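Local structure of MDM10 isoform 1 (Saccharomyces cerevisiae, 7BTX) at residues Y185-S190 with L194-F199; N22-I27 with G234-L239. The protein helps tether the endoplasmic reticulum to mitochondria as part of the ERMES complex and takes part in late assembly of the TOM complex of the outer membrane. All coordinates share one frame; numbering follows the deposited sequence.

Contact 1: Y185-S190 with L194-F199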
loop_
_atom_site.group_PDB
_atom_site.type_symbol
_atom_site.label_atom_id
_atom_site.label_comp_id
_atom_site.label_asym_id
_atom_site.label_seq_id
_atom_site.Cartn_x
_atom_site.Cartn_y
_atom_site.Cartn_z
ATOM N N TYR D 185 -25.784 -28.873 5.181
ATOM C CA TYR D 185 -27.167 -28.625 4.774
ATOM C C TYR D 185 -27.767 -29.960 4.359
ATOM O O TYR D 185 -27.514 -30.435 3.252
ATOM C CB TYR D 185 -27.276 -27.634 3.620
ATOM C CG TYR D 185 -26.771 -26.241 3.876
ATOM C CD1 TYR D 185 -25.418 -25.956 3.838
ATOM C CD2 TYR D 185 -27.652 -25.203 4.114
ATOM C CE1 TYR D 185 -24.958 -24.694 4.059
ATOM C CE2 TYR D 185 -27.197 -23.927 4.341
ATOM C CZ TYR D 185 -25.843 -23.682 4.313
ATOM O OH TYR D 185 -25.365 -22.415 4.532
ATOM N N PHE D 186 -28.562 -30.554 5.229
ATOM C CA PHE D 186 -29.416 -31.657 4.830
ATOM C C PHE D 186 -30.781 -31.096 4.475
ATOM O O PHE D 186 -31.296 -30.226 5.176
ATOM C CB PHE D 186 -29.533 -32.680 5.954
ATOM C CG PHE D 186 -30.244 -33.926 5.558
ATOM C CD1 PHE D 186 -29.592 -34.906 4.841
ATOM C CD2 PHE D 186 -31.570 -34.118 5.903
ATOM C CE1 PHE D 186 -30.243 -36.052 4.478
ATOM C CE2 PHE D 186 -32.230 -35.264 5.536
ATOM C CZ PHE D 186 -31.566 -36.230 4.827
ATOM N N GLN D 187 -31.366 -31.580 3.386
ATOM C CA GLN D 187 -32.624 -31.005 2.921
ATOM C C GLN D 187 -33.468 -32.056 2.219
ATOM O O GLN D 187 -33.035 -32.645 1.228
ATOM C CB GLN D 187 -32.361 -29.809 2.007
ATOM C CG GLN D 187 -31.198 -29.980 1.062
ATOM C CD GLN D 187 -30.778 -28.684 0.419
ATOM O OE1 GLN D 187 -31.437 -27.662 0.576
ATOM N NE2 GLN D 187 -29.667 -28.715 -0.300
ATOM N N ARG D 188 -34.680 -32.278 2.729
ATOM C CA ARG D 188 -35.597 -33.267 2.170
ATOM C C ARG D 188 -36.707 -32.540 1.419
ATOM O O ARG D 188 -37.607 -31.945 2.002
ATOM C CB ARG D 188 -36.160 -34.163 3.264
ATOM C CG ARG D 188 -37.203 -35.149 2.755
ATOM C CD ARG D 188 -37.360 -36.349 3.670
ATOM N NE ARG D 188 -38.360 -36.123 4.707
ATOM C CZ ARG D 188 -38.115 -36.197 6.009
ATOM N NH1 ARG D 188 -36.895 -36.496 6.438
ATOM N NH2 ARG D 188 -39.088 -35.978 6.883
ATOM N N ASP D 189 -36.637 -32.606 0.097
ATOM C CA ASP D 189 -37.669 -32.008 -0.734
ATOM C C ASP D 189 -38.900 -32.897 -0.779
ATOM O O ASP D 189 -38.830 -34.099 -0.526
ATOM C CB ASP D 189 -37.150 -31.788 -2.151
ATOM C CG ASP D 189 -37.976 -30.792 -2.933
ATOM O OD1 ASP D 189 -38.765 -30.065 -2.303
ATOM O OD2 ASP D 189 -37.845 -30.743 -4.173
ATOM N N SER D 190 -40.038 -32.284 -1.076
ATOM C CA SER D 190 -41.259 -32.978 -1.452
ATOM C C SER D 190 -41.939 -32.109 -2.497
ATOM O O SER D 190 -41.304 -31.212 -3.058
ATOM C CB SER D 190 -42.159 -33.220 -0.244
ATOM O OG SER D 190 -43.474 -33.535 -0.656
ATOM N N LEU D 194 -40.259 -28.331 1.582
ATOM C CA LEU D 194 -38.823 -28.373 1.345
ATOM C C LEU D 194 -38.123 -28.160 2.689
ATOM O O LEU D 194 -37.473 -27.148 2.916
ATOM C CB LEU D 194 -38.374 -27.380 0.274
ATOM C CG LEU D 194 -37.065 -27.717 -0.471
ATOM C CD1 LEU D 194 -37.122 -27.200 -1.898
ATOM C CD2 LEU D 194 -35.790 -27.212 0.185
ATOM N N GLN D 195 -38.398 -29.045 3.648
ATOM C CA GLN D 195 -37.716 -29.015 4.939
ATOM C C GLN D 195 -36.204 -29.106 4.778
ATOM O O GLN D 195 -35.700 -29.694 3.823
ATOM C CB GLN D 195 -38.194 -30.166 5.819
ATOM C CG GLN D 195 -39.686 -30.292 5.937
ATOM C CD GLN D 195 -40.098 -31.626 6.499
ATOM O OE1 GLN D 195 -39.303 -32.559 6.549
ATOM N NE2 GLN D 195 -41.345 -31.726 6.930
ATOM N N GLU D 196 -35.482 -28.523 5.727
ATOM C CA GLU D 196 -34.037 -28.406 5.618
ATOM C C GLU D 196 -33.439 -28.322 7.008
ATOM O O GLU D 196 -33.953 -27.596 7.853
ATOM C CB GLU D 196 -33.653 -27.171 4.812
ATOM C CG GLU D 196 -32.180 -27.034 4.556
ATOM C CD GLU D 196 -31.872 -25.960 3.549
ATOM O OE1 GLU D 196 -32.803 -25.225 3.163
ATOM O OE2 GLU D 196 -30.700 -25.850 3.142
ATOM N N TRP D 197 -32.345 -29.054 7.238
ATOM C CA TRP D 197 -31.685 -29.116 8.546
ATOM C C TRP D 197 -30.267 -28.587 8.393
ATOM O O TRP D 197 -29.394 -29.259 7.850
ATOM C CB TRP D 197 -31.691 -30.523 9.091
ATOM C CG TRP D 197 -33.020 -30.971 9.542
ATOM C CD1 TRP D 197 -33.521 -30.904 10.803
ATOM C CD2 TRP D 197 -34.037 -31.561 8.734
ATOM N NE1 TRP D 197 -34.790 -31.418 10.832
ATOM C CE2 TRP D 197 -35.129 -31.828 9.571
ATOM C CE3 TRP D 197 -34.129 -31.888 7.380
ATOM C CZ2 TRP D 197 -36.297 -32.407 9.101
ATOM C CZ3 TRP D 197 -35.288 -32.461 6.917
ATOM C CH2 TRP D 197 -36.356 -32.715 7.773
ATOM N N ILE D 198 -30.036 -27.382 8.882
ATOM C CA ILE D 198 -28.742 -26.734 8.728
ATOM C C ILE D 198 -27.975 -26.835 10.036
ATOM O O ILE D 198 -28.487 -26.475 11.099
ATOM C CB ILE D 198 -28.919 -25.270 8.304
ATOM C CG1 ILE D 198 -29.740 -25.181 7.025
ATOM C CG2 ILE D 198 -27.577 -24.607 8.109
ATOM C CD1 ILE D 198 -31.132 -24.667 7.220
ATOM N N PHE D 199 -26.748 -27.329 9.965
ATOM C CA PHE D 199 -25.812 -27.268 11.076
ATOM C C PHE D 199 -24.599 -26.486 10.613
ATOM O O PHE D 199 -24.139 -26.668 9.486
ATOM C CB PHE D 199 -25.397 -28.662 11.544
ATOM C CG PHE D 199 -24.310 -28.651 12.578
ATOM C CD1 PHE D 199 -24.580 -28.258 13.876
ATOM C CD2 PHE D 199 -23.020 -29.032 12.254
ATOM C CE1 PHE D 199 -23.585 -28.243 14.830
ATOM C CE2 PHE D 199 -22.021 -29.022 13.205
ATOM C CZ PHE D 199 -22.305 -28.627 14.494
#
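Phe186 and Trp197 pair across an antiparallel beta hairpin, near its turn, where strand 179-189 runs back into strand 194-199 within the beta-barrel wall of this mitochondrial porin-like fold. Their backbones exchange two hydrogen bonds, Trp197 N to Phe186 O at 2.6 Å and Phe186 N to Trp197 O at 3.0 Å, which makes them a hydrogen-bonded antiparallel pair. The two side chains run alongside each other in the same direction, and Phe186 CD2 meets Trp197 CE3 at 3.7 Å, the indole carbon lying at the edge of the phenyl ring. With CG anti to the backbone N (chi1 -172°), Phe186 brings that edge beside the indole. Further along the same face, the Arg188 guanidinium has Trp197 CH2 and Gln195 OE1 over one face, a long approach rather than a bond. Large rings suit this probably outward side because they can pack against neighbouring side chains, while the long arginine carries its charge past them to the exposed surface.

Residues of the other face are buried, and this side probably looks into the barrel, since Gln187 NE2 bonds to Tyr13 OH of helix 5-16. Glu196 reaches alongside Gln187, but carboxylate and amide oxygen are both acceptors; the glutamate finds its mate in a salt bridge from OE1 to Arg209 of the next strand. That bridge would probably help Glu196 stay ionised in a buried setting. OE2 of Glu196 lies at the edge of the Tyr185 ring, 3.3 Å from CD2, where the ring hydrogens are slightly positive. Ile198 serves the ring differently: its CG2 sits over the Tyr185 face in a CH-pi contact, 4.2 Å from the ring centroid and 26° off the normal.

Contact 2: N22-I27 with G234-L239; sequences NSYEDI and GAEFWL
Tyr24 carries the loop 22-27 onto strand 230-240, its ring lying against Gly234, Ala235 and Glu236. Ahead of it, Ser23 leads into an inverse gamma turn centred on Tyr24. This tight turn presents the tyrosine to the strand, and a chi1 of -162° swings the ring away from the backbone nitrogen and out over the strand. Gly234 has no side chain to hold the ring off, and Tyr24 CE1 lies 3.7 Å from Gly234 C. Ala235 points its methyl away but offers its carbonyl: Ala235 O is over one face of the ring, 3.6 Å from Tyr24 CD2 and offset toward the rim. Glu236 comes up at the edge instead, with OE1 3.2 Å from Tyr24 CE2 and the carboxylate turned 83° to the ring, a placement in which the slightly positive ring hydrogens face a probably negative oxygen; a basic side chain of another protein chain also packs on Glu236. Beyond the strand, Tyr24 OH is hydrogen-bonded to both Thr251 and Ser249, so the polar end of this buried ring is satisfied. A phenylalanine in its place would probably keep much of the ring contact but leave the hydroxyls of Thr251 and Ser249 without this shared partner.

After the turn, Glu25 O accepts a bond from Arg32 of helix 30-33, Asp26 OD1 pairs with Thr20 OG1, and Ile27, apolar and buried, packs on Leu211 and Thr251. The loop thus links helices 5-16 and 30-33 while lying against strands 209-211, 230-240 and 245-258, three neighbours in one antiparallel sheet.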
loop_
_atom_site.group_PDB
_atom_site.type_symbol
_atom_site.label_atom_id
_atom_site.label_comp_id
_atom_site.label_asym_id
_atom_site.label_seq_id
_atom_site.Cartn_x
_atom_site.Cartn_y
_atom_site.Cartn_z
ATOM N N ASN D 22 -39.109 -23.576 -3.907
ATOM C CA ASN D 22 -39.709 -23.935 -2.632
ATOM C C ASN D 22 -38.754 -23.789 -1.456
ATOM O O ASN D 22 -39.086 -24.240 -0.358
ATOM C CB ASN D 22 -40.242 -25.366 -2.686
ATOM C CG ASN D 22 -41.600 -25.453 -3.332
ATOM O OD1 ASN D 22 -41.737 -25.954 -4.448
ATOM N ND2 ASN D 22 -42.620 -24.983 -2.627
ATOM N N SER D 23 -37.587 -23.180 -1.637
ATOM C CA SER D 23 -36.638 -23.054 -0.540
ATOM C C SER D 23 -36.959 -21.815 0.281
ATOM O O SER D 23 -37.474 -20.827 -0.251
ATOM C CB SER D 23 -35.216 -22.982 -1.081
ATOM O OG SER D 23 -34.272 -22.965 -0.026
ATOM N N TYR D 24 -36.649 -21.856 1.576
ATOM C CA TYR D 24 -36.828 -20.690 2.432
ATOM C C TYR D 24 -35.565 -19.835 2.431
ATOM O O TYR D 24 -35.041 -19.469 3.486
ATOM C CB TYR D 24 -37.191 -21.129 3.856
ATOM C CG TYR D 24 -37.801 -20.047 4.715
ATOM C CD1 TYR D 24 -39.060 -19.546 4.439
ATOM C CD2 TYR D 24 -37.116 -19.532 5.810
ATOM C CE1 TYR D 24 -39.615 -18.558 5.220
ATOM C CE2 TYR D 24 -37.660 -18.541 6.591
ATOM C CZ TYR D 24 -38.908 -18.059 6.294
ATOM O OH TYR D 24 -39.453 -17.072 7.078
ATOM N N GLU D 25 -35.042 -19.536 1.247
ATOM C CA GLU D 25 -34.041 -18.493 1.103
ATOM C C GLU D 25 -34.336 -17.764 -0.195
ATOM O O GLU D 25 -33.709 -16.749 -0.514
ATOM C CB GLU D 25 -32.630 -19.076 1.114
ATOM C CG GLU D 25 -32.426 -20.212 0.139
ATOM C CD GLU D 25 -30.972 -20.588 -0.024
ATOM O OE1 GLU D 25 -30.112 -19.918 0.584
ATOM O OE2 GLU D 25 -30.689 -21.555 -0.759
ATOM N N ASP D 26 -35.310 -18.284 -0.938
ATOM C CA ASP D 26 -35.780 -17.680 -2.173
ATOM C C ASP D 26 -37.242 -17.295 -2.050
ATOM O O ASP D 26 -37.945 -17.176 -3.057
ATOM C CB ASP D 26 -35.588 -18.623 -3.358
ATOM C CG ASP D 26 -34.131 -18.875 -3.673
ATOM O OD1 ASP D 26 -33.648 -19.992 -3.397
ATOM O OD2 ASP D 26 -33.468 -17.963 -4.206
ATOM N N ILE D 27 -37.717 -17.114 -0.820
ATOM C CA ILE D 27 -39.104 -16.740 -0.577
ATOM C C ILE D 27 -39.220 -15.227 -0.726
ATOM O O ILE D 27 -40.166 -14.725 -1.339
ATOM C CB ILE D 27 -39.590 -17.271 0.790
ATOM C CG1 ILE D 27 -41.015 -16.829 1.090
ATOM C CG2 ILE D 27 -38.619 -16.949 1.930
ATOM C CD1 ILE D 27 -41.740 -17.771 2.000
ATOM N N GLY D 234 -43.808 -20.253 5.257
ATOM C CA GLY D 234 -42.524 -20.753 5.694
ATOM C C GLY D 234 -42.155 -20.382 7.110
ATOM O O GLY D 234 -42.783 -19.510 7.711
ATOM N N ALA D 235 -41.145 -21.044 7.656
ATOM C CA ALA D 235 -40.630 -20.721 8.975
ATOM C C ALA D 235 -39.152 -21.086 9.042
ATOM O O ALA D 235 -38.638 -21.823 8.202
ATOM C CB ALA D 235 -41.440 -21.439 10.046
ATOM N N GLU D 236 -38.446 -20.576 10.045
ATOM C CA GLU D 236 -37.066 -20.974 10.275
ATOM C C GLU D 236 -36.783 -20.868 11.763
ATOM O O GLU D 236 -37.437 -20.095 12.460
ATOM C CB GLU D 236 -36.082 -20.131 9.461
ATOM C CG GLU D 236 -35.774 -18.776 10.028
ATOM C CD GLU D 236 -34.997 -17.906 9.068
ATOM O OE1 GLU D 236 -34.760 -18.345 7.924
ATOM O OE2 GLU D 236 -34.616 -16.785 9.461
ATOM N N PHE D 237 -35.859 -21.691 12.258
ATOM C CA PHE D 237 -35.624 -21.821 13.699
ATOM C C PHE D 237 -34.136 -22.054 13.937
ATOM O O PHE D 237 -33.666 -23.186 13.841
ATOM C CB PHE D 237 -36.444 -22.961 14.296
ATOM C CG PHE D 237 -37.923 -22.834 14.080
ATOM C CD1 PHE D 237 -38.688 -22.021 14.895
ATOM C CD2 PHE D 237 -38.543 -23.522 13.053
ATOM C CE1 PHE D 237 -40.046 -21.899 14.691
ATOM C CE2 PHE D 237 -39.898 -23.405 12.843
ATOM C CZ PHE D 237 -40.651 -22.593 13.662
ATOM N N TRP D 238 -33.406 -21.000 14.274
ATOM C CA TRP D 238 -31.982 -21.117 14.534
ATOM C C TRP D 238 -31.718 -21.130 16.033
ATOM O O TRP D 238 -32.477 -20.565 16.820
ATOM C CB TRP D 238 -31.230 -19.970 13.868
ATOM C CG TRP D 238 -31.548 -19.855 12.439
ATOM C CD1 TRP D 238 -32.461 -19.031 11.874
ATOM C CD2 TRP D 238 -30.971 -20.610 11.377
ATOM N NE1 TRP D 238 -32.484 -19.215 10.520
ATOM C CE2 TRP D 238 -31.580 -20.186 10.190
ATOM C CE3 TRP D 238 -29.990 -21.599 11.316
ATOM C CZ2 TRP D 238 -31.245 -20.715 8.956
ATOM C CZ3 TRP D 238 -29.672 -22.134 10.099
ATOM C CH2 TRP D 238 -30.289 -21.684 8.932
ATOM N N LEU D 239 -30.622 -21.774 16.439
ATOM C CA LEU D 239 -30.207 -21.750 17.837
ATOM C C LEU D 239 -28.710 -22.011 17.945
ATOM O O LEU D 239 -28.269 -23.154 17.816
ATOM C CB LEU D 239 -30.999 -22.783 18.651
ATOM C CG LEU D 239 -31.086 -22.644 20.175
ATOM C CD1 LEU D 239 -32.422 -23.179 20.639
ATOM C CD2 LEU D 239 -29.971 -23.362 20.909
#

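In the fold
The centres of the two contacts are about 10 Å apart, on the same side of the chain's centre. Along the sequence they are nested: 22-27 comes first, then the hairpin 185-190 and 194-199, then 234-239. Contact 1 joins neighbouring strands of the wall; contact 2 brings the N-terminal loop onto it. Strand 209-211 lies between strands 194-199 and 230-240, with backbone hydrogen bonds linking Arg209 with Glu196 and Val210 with Ala235. The contacts also touch directly: Leu194 CB is 3.3 Å from Asn22 O, and Ile198 CD1 is 3.5 Å from Trp238 CH2. The N-terminal part is thereby seated against successive strands, consistent with an inward-folded N terminus in a mitochondrial beta barrel.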